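PDB 1WY2: Xaa-Pro dipeptidase from Pyrococcus horikoshii, which probably splits dipeptides that carry proline at the C-terminal position and a nonpolar residue before it, as a dinuclear metallopeptidase. Local coordinates for residues 152-157 against 226-231; 182-187 against 193-198. All blocks are in the same frame, centred on the assembly; numbering follows the deposited sequence.

How the contacts relate
Both contacts belong to the M24 metallopeptidase domain and reach the same antiparallel sheet, with centres 14 Å apart and nearest atoms about 5 Å apart, so they do not touch. Both segments of contact 2 fall in the chain between 157 and 226, the stretch that contact 1 spans. Contact 1 is small and without a hydrogen bond, made of methyl packing that sets the end of helix 130-153 against the end of strand 220-229; its centre is buried, and E156 marks its exposed margin. Contact 2 lies deeper, beside the metal site and the second subunit. It folds the loop 193-198 back over strand 184-187 and adds a backbone hydrogen bond and methyl-to-carbonyl packing.

Contact 1: residues 152-157 against 226-231; sequences EEITEG and RTIVVG
The two branches of I154 carry this contact, meeting I228 and V230 through methyl groups. CD1 of I154 lies 4.1 Å from CD1 of I228, and the same I228 methyl is equally near the CG2 branch of I154, so it sits against both arms of the isoleucine. CG2 of I154 also approaches CG2 of V230, at 3.8 Å. I228 reaches over because its CG1 stands between the backbone N and the carbonyl carbon (chi1 62°), while a nearly straight chi2 of 175° extends CD1 toward the helix end. I154 is the first residue to leave helical geometry after helix 130-153, and the strand that faces it, 220-229, pairs with 208-217 in the curved antiparallel sheet of the M24 pita-bread domain. V209 and I211 of that neighbouring strand, with V163 of helix 160-173 and I203, also touch I154. Farther along the chain the contact is with backbone: CG1 of V230, anti to its own N, comes within 4.0 Å of the amide N of E156. No hydrogen bond joins the two segments. The carboxylate of E156 instead forms a salt bridge through OE1 with R205.

Contact 2: residues 182-187 against 193-198; sequences DTIIAS and LPHGVA
I184 lies against residues P194 to V197, where the chain folds back over strand 184-187 in the M24 pita-bread domain. A type I turn from L193 to G196 runs into an inverse gamma turn centred on G196. The one hydrogen bond between the segments runs from A198 N to T183 O, 3.1 Å long and nearly straight (174°). Around it, methyl groups pack on one another and on backbone carbonyls. CB of A198 rests 3.8 Å from CB of I185, and both methyls of V197 meet CB of D182. I184 uses all its branches: CG2, set anti to the backbone N by a chi1 of -71°, lies 3.4 Å from G196 O, CG1 meets V197 CA, and CD1 extends to P194 O and H195 CA. An alanine in place of I184 would probably open a gap against P194 O, H195 and G196 O and leave the turn less firmly seated. On the neighbouring strand 208-217, D212, a zinc ligand, touches I184. Polar ends turn elsewhere: D182 pairs with K178 and H195 ND1 bonds E60, both of the second subunit, while T183 OG1 bonds E168. The amide N of I185 is buried without a partner, 3.8 Å from G196 O, which accepts a hydrogen bond from R190 and lies 3.6 Å from CB of A186.

Contact 1: residues 152-157 against 226-231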
ATOM      1  N   GLU A 152      20.037  15.511 -12.107  1.00 27.29           N
ATOM      2  CA  GLU A 152      20.047  16.832 -12.724  1.00 30.22           C
ATOM      3  C   GLU A 152      19.316  17.862 -11.862  1.00 30.74           C
ATOM      4  O   GLU A 152      19.672  19.042 -11.852  1.00 30.29           O
ATOM      5  CB  GLU A 152      19.393  16.755 -14.107  1.00 33.95           C
ATOM      6  CG  GLU A 152      19.651  17.957 -15.003  1.00 39.66           C
ATOM      7  CD  GLU A 152      21.120  18.124 -15.338  1.00 42.62           C
ATOM      8  OE1 GLU A 152      21.778  17.107 -15.654  1.00 45.42           O
ATOM      9  OE2 GLU A 152      21.617  19.270 -15.295  1.00 46.79           O
ATOM     10  N   GLU A 153      18.301  17.408 -11.134  1.00 29.46           N
ATOM     11  CA  GLU A 153      17.501  18.286 -10.285  1.00 29.67           C
ATOM     12  C   GLU A 153      18.130  18.567  -8.927  1.00 30.80           C
ATOM     13  O   GLU A 153      17.846  19.591  -8.303  1.00 32.79           O
ATOM     14  CB  GLU A 153      16.115  17.678 -10.076  1.00 31.96           C
ATOM     15  CG  GLU A 153      15.178  18.534  -9.242  1.00 34.61           C
ATOM     16  CD  GLU A 153      14.893  19.878  -9.882  1.00 37.85           C
ATOM     17  OE1 GLU A 153      14.489  19.897 -11.063  1.00 38.52           O
ATOM     18  OE2 GLU A 153      15.068  20.913  -9.204  1.00 40.02           O
ATOM     19  N   ILE A 154      18.979  17.658  -8.469  1.00 28.65           N
ATOM     20  CA  ILE A 154      19.621  17.816  -7.174  1.00 26.70           C
ATOM     21  C   ILE A 154      20.744  18.848  -7.181  1.00 28.27           C
ATOM     22  O   ILE A 154      21.728  18.721  -7.911  1.00 29.23           O
ATOM     23  CB  ILE A 154      20.162  16.460  -6.673  1.00 26.04           C
ATOM     24  CG1 ILE A 154      18.984  15.559  -6.290  1.00 22.26           C
ATOM     25  CG2 ILE A 154      21.101  16.667  -5.492  1.00 25.32           C
ATOM     26  CD1 ILE A 154      19.366  14.124  -6.005  1.00 24.06           C
ATOM     27  N   THR A 155      20.568  19.879  -6.362  1.00 29.28           N
ATOM     28  CA  THR A 155      21.543  20.953  -6.216  1.00 31.34           C
ATOM     29  C   THR A 155      21.361  21.534  -4.820  1.00 30.89           C
ATOM     30  O   THR A 155      20.316  21.346  -4.196  1.00 29.94           O
ATOM     31  CB  THR A 155      21.317  22.083  -7.249  1.00 33.28           C
ATOM     32  OG1 THR A 155      19.986  22.593  -7.115  1.00 36.67           O
ATOM     33  CG2 THR A 155      21.522  21.569  -8.665  1.00 35.80           C
ATOM     34  N   GLU A 156      22.375  22.233  -4.324  1.00 31.19           N
ATOM     35  CA  GLU A 156      22.283  22.824  -2.997  1.00 30.60           C
ATOM     36  C   GLU A 156      21.054  23.723  -2.923  1.00 28.79           C
ATOM     37  O   GLU A 156      20.775  24.484  -3.852  1.00 28.84           O
ATOM     38  CB  GLU A 156      23.553  23.625  -2.691  1.00 34.54           C
ATOM     39  CG  GLU A 156      23.835  24.749  -3.672  1.00 38.90           C
ATOM     40  CD  GLU A 156      25.301  25.142  -3.698  1.00 42.74           C
ATOM     41  OE1 GLU A 156      26.130  24.299  -4.102  1.00 46.19           O
ATOM     42  OE2 GLU A 156      25.627  26.284  -3.313  1.00 45.72           O
ATOM     43  N   GLY A 157      20.310  23.615  -1.826  1.00 28.07           N
ATOM     44  CA  GLY A 157      19.121  24.430  -1.645  1.00 28.00           C
ATOM     45  C   GLY A 157      17.811  23.720  -1.943  1.00 27.20           C
ATOM     46  O   GLY A 157      16.765  24.087  -1.409  1.00 27.91           O
ATOM     47  N   ARG A 226      21.073   4.951  -6.667  1.00 15.75           N
ATOM     48  CA  ARG A 226      22.356   5.526  -7.052  1.00 15.36           C
ATOM     49  C   ARG A 226      22.681   6.552  -5.979  1.00 15.23           C
ATOM     50  O   ARG A 226      21.786   7.195  -5.435  1.00 16.60           O
ATOM     51  CB  ARG A 226      22.281   6.214  -8.418  1.00 13.80           C
ATOM     52  CG  ARG A 226      22.158   5.255  -9.595  1.00 14.78           C
ATOM     53  CD  ARG A 226      23.428   4.433  -9.796  1.00 15.26           C
ATOM     54  NE  ARG A 226      23.283   3.502 -10.913  1.00 17.64           N
ATOM     55  CZ  ARG A 226      22.719   2.302 -10.817  1.00 18.87           C
ATOM     56  NH1 ARG A 226      22.253   1.867  -9.647  1.00 17.92           N
ATOM     57  NH2 ARG A 226      22.593   1.547 -11.898  1.00 17.44           N
ATOM     58  N   THR A 227      23.958   6.692  -5.659  1.00 15.37           N
ATOM     59  CA  THR A 227      24.365   7.663  -4.657  1.00 16.54           C
ATOM     60  C   THR A 227      25.307   8.643  -5.332  1.00 16.46           C
ATOM     61  O   THR A 227      26.171   8.242  -6.110  1.00 17.19           O
ATOM     62  CB  THR A 227      25.094   6.987  -3.474  1.00 16.81           C
ATOM     63  OG1 THR A 227      24.195   6.092  -2.806  1.00 17.89           O
ATOM     64  CG2 THR A 227      25.589   8.034  -2.475  1.00 19.50           C
ATOM     65  N   ILE A 228      25.118   9.927  -5.049  1.00 17.82           N
ATOM     66  CA  ILE A 228      25.966  10.971  -5.613  1.00 17.95           C
ATOM     67  C   ILE A 228      26.410  11.891  -4.480  1.00 17.73           C
ATOM     68  O   ILE A 228      26.022  11.709  -3.327  1.00 17.73           O
ATOM     69  CB  ILE A 228      25.209  11.830  -6.669  1.00 18.55           C
ATOM     70  CG1 ILE A 228      24.027  12.549  -6.013  1.00 19.09           C
ATOM     71  CG2 ILE A 228      24.718  10.949  -7.814  1.00 18.46           C
ATOM     72  CD1 ILE A 228      23.295  13.501  -6.938  1.00 23.48           C
ATOM     73  N   VAL A 229      27.250  12.864  -4.815  1.00 20.61           N
ATOM     74  CA  VAL A 229      27.708  13.845  -3.843  1.00 21.47           C
ATOM     75  C   VAL A 229      27.522  15.197  -4.506  1.00 22.36           C
ATOM     76  O   VAL A 229      27.843  15.364  -5.683  1.00 22.40           O
ATOM     77  CB  VAL A 229      29.202  13.684  -3.478  1.00 22.10           C
ATOM     78  CG1 VAL A 229      29.639  14.846  -2.591  1.00 23.79           C
ATOM     79  CG2 VAL A 229      29.430  12.364  -2.756  1.00 23.42           C
ATOM     80  N   VAL A 230      26.974  16.148  -3.762  1.00 23.08           N
ATOM     81  CA  VAL A 230      26.763  17.485  -4.292  1.00 25.27           C
ATOM     82  C   VAL A 230      28.077  18.228  -4.101  1.00 26.42           C
ATOM     83  O   VAL A 230      28.433  18.600  -2.987  1.00 27.78           O
ATOM     84  CB  VAL A 230      25.635  18.214  -3.537  1.00 24.23           C
ATOM     85  CG1 VAL A 230      25.432  19.607  -4.121  1.00 26.02           C
ATOM     86  CG2 VAL A 230      24.344  17.409  -3.636  1.00 26.17           C
ATOM     87  N   GLY A 231      28.799  18.423  -5.198  1.00 28.11           N
ATOM     88  CA  GLY A 231      30.081  19.093  -5.128  1.00 29.14           C
ATOM     89  C   GLY A 231      31.179  18.049  -5.110  1.00 29.93           C
ATOM     90  O   GLY A 231      31.035  16.985  -5.713  1.00 30.75           O
TER

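Contact 2: residues 182-187 against 193-198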
ATOM      1  N   ASP A 182       7.538   4.523  -2.031  1.00 21.40           N
ATOM      2  CA  ASP A 182       7.840   5.906  -1.659  1.00 23.09           C
ATOM      3  C   ASP A 182       9.292   6.256  -1.985  1.00 21.53           C
ATOM      4  O   ASP A 182      10.224   5.685  -1.421  1.00 20.86           O
ATOM      5  CB  ASP A 182       7.563   6.119  -0.167  1.00 26.79           C
ATOM      6  CG  ASP A 182       6.077   6.168   0.151  1.00 31.99           C
ATOM      7  OD1 ASP A 182       5.334   5.276  -0.310  1.00 34.01           O
ATOM      8  OD2 ASP A 182       5.653   7.099   0.869  1.00 37.30           O
ATOM      9  N   THR A 183       9.470   7.212  -2.891  1.00 20.16           N
ATOM     10  CA  THR A 183      10.798   7.626  -3.331  1.00 18.06           C
ATOM     11  C   THR A 183      11.709   8.100  -2.215  1.00 18.42           C
ATOM     12  O   THR A 183      11.333   8.934  -1.388  1.00 16.76           O
ATOM     13  CB  THR A 183      10.705   8.737  -4.393  1.00 19.02           C
ATOM     14  OG1 THR A 183      10.023   8.228  -5.545  1.00 19.32           O
ATOM     15  CG2 THR A 183      12.097   9.209  -4.804  1.00 18.84           C
ATOM     16  N   ILE A 184      12.923   7.559  -2.217  1.00 15.27           N
ATOM     17  CA  ILE A 184      13.925   7.911  -1.229  1.00 16.33           C
ATOM     18  C   ILE A 184      14.936   8.882  -1.821  1.00 15.92           C
ATOM     19  O   ILE A 184      15.591   8.575  -2.809  1.00 15.42           O
ATOM     20  CB  ILE A 184      14.673   6.648  -0.738  1.00 15.97           C
ATOM     21  CG1 ILE A 184      13.741   5.809   0.136  1.00 18.10           C
ATOM     22  CG2 ILE A 184      15.940   7.039   0.029  1.00 17.48           C
ATOM     23  CD1 ILE A 184      14.241   4.408   0.397  1.00 19.16           C
ATOM     24  N   ILE A 185      15.012  10.071  -1.230  1.00 15.92           N
ATOM     25  CA  ILE A 185      15.981  11.090  -1.615  1.00 16.42           C
ATOM     26  C   ILE A 185      16.516  11.461  -0.238  1.00 18.28           C
ATOM     27  O   ILE A 185      15.927  12.288   0.460  1.00 18.03           O
ATOM     28  CB  ILE A 185      15.337  12.343  -2.255  1.00 17.68           C
ATOM     29  CG1 ILE A 185      14.552  11.969  -3.519  1.00 18.57           C
ATOM     30  CG2 ILE A 185      16.431  13.354  -2.603  1.00 18.81           C
ATOM     31  CD1 ILE A 185      15.400  11.398  -4.640  1.00 21.98           C
ATOM     32  N   ALA A 186      17.612  10.817   0.157  1.00 19.05           N
ATOM     33  CA  ALA A 186      18.208  11.024   1.476  1.00 18.74           C
ATOM     34  C   ALA A 186      19.563  11.715   1.385  1.00 17.93           C
ATOM     35  O   ALA A 186      20.544  11.121   0.929  1.00 17.93           O
ATOM     36  CB  ALA A 186      18.347   9.678   2.184  1.00 19.10           C
ATOM     37  N   SER A 187      19.613  12.962   1.846  1.00 17.62           N
ATOM     38  CA  SER A 187      20.837  13.755   1.775  1.00 19.13           C
ATOM     39  C   SER A 187      21.508  14.009   3.121  1.00 19.49           C
ATOM     40  O   SER A 187      20.848  14.069   4.157  1.00 18.84           O
ATOM     41  CB  SER A 187      20.538  15.100   1.106  1.00 19.46           C
ATOM     42  OG  SER A 187      19.642  15.873   1.893  1.00 20.68           O
ATOM     43  N   LEU A 193      20.194   6.698   6.678  1.00 19.13           N
ATOM     44  CA  LEU A 193      18.933   6.009   6.942  1.00 19.62           C
ATOM     45  C   LEU A 193      18.607   5.209   5.684  1.00 18.42           C
ATOM     46  O   LEU A 193      18.237   5.782   4.665  1.00 18.62           O
ATOM     47  CB  LEU A 193      17.822   7.031   7.202  1.00 20.67           C
ATOM     48  CG  LEU A 193      18.100   8.050   8.309  1.00 22.68           C
ATOM     49  CD1 LEU A 193      16.994   9.095   8.343  1.00 21.89           C
ATOM     50  CD2 LEU A 193      18.212   7.327   9.644  1.00 23.73           C
ATOM     51  N   PRO A 194      18.738   3.874   5.738  1.00 19.49           N
ATOM     52  CA  PRO A 194      18.445   3.061   4.553  1.00 20.09           C
ATOM     53  C   PRO A 194      17.119   3.410   3.879  1.00 21.54           C
ATOM     54  O   PRO A 194      17.053   3.516   2.656  1.00 23.31           O
ATOM     55  CB  PRO A 194      18.475   1.636   5.100  1.00 20.05           C
ATOM     56  CG  PRO A 194      19.512   1.732   6.194  1.00 20.28           C
ATOM     57  CD  PRO A 194      19.115   3.020   6.879  1.00 18.69           C
ATOM     58  N   HIS A 195      16.070   3.596   4.673  1.00 21.98           N
ATOM     59  CA  HIS A 195      14.759   3.940   4.126  1.00 22.21           C
ATOM     60  C   HIS A 195      14.375   5.398   4.381  1.00 21.77           C
ATOM     61  O   HIS A 195      13.235   5.695   4.736  1.00 22.09           O
ATOM     62  CB  HIS A 195      13.688   3.011   4.707  1.00 25.68           C
ATOM     63  CG  HIS A 195      13.751   1.615   4.170  1.00 28.15           C
ATOM     64  ND1 HIS A 195      13.048   0.570   4.730  1.00 29.86           N
ATOM     65  CD2 HIS A 195      14.426   1.094   3.118  1.00 29.07           C
ATOM     66  CE1 HIS A 195      13.286  -0.536   4.045  1.00 30.89           C
ATOM     67  NE2 HIS A 195      14.119  -0.244   3.061  1.00 30.17           N
ATOM     68  N   GLY A 196      15.332   6.303   4.179  1.00 19.71           N
ATOM     69  CA  GLY A 196      15.078   7.717   4.392  1.00 19.90           C
ATOM     70  C   GLY A 196      14.243   8.362   3.301  1.00 18.66           C
ATOM     71  O   GLY A 196      14.764   9.084   2.453  1.00 19.31           O
ATOM     72  N   VAL A 197      12.939   8.101   3.320  1.00 19.88           N
ATOM     73  CA  VAL A 197      12.034   8.666   2.330  1.00 18.60           C
ATOM     74  C   VAL A 197      12.231  10.181   2.243  1.00 19.30           C
ATOM     75  O   VAL A 197      12.470  10.844   3.256  1.00 20.99           O
ATOM     76  CB  VAL A 197      10.568   8.339   2.687  1.00 19.72           C
ATOM     77  CG1 VAL A 197       9.616   9.030   1.718  1.00 20.71           C
ATOM     78  CG2 VAL A 197      10.359   6.831   2.634  1.00 20.32           C
ATOM     79  N   ALA A 198      12.147  10.721   1.030  1.00 18.89           N
ATOM     80  CA  ALA A 198      12.334  12.154   0.803  1.00 18.06           C
ATOM     81  C   ALA A 198      11.586  12.986   1.842  1.00 19.28           C
ATOM     82  O   ALA A 198      10.405  12.747   2.100  1.00 20.84           O
ATOM     83  CB  ALA A 198      11.868  12.521  -0.601  1.00 18.38           C
TER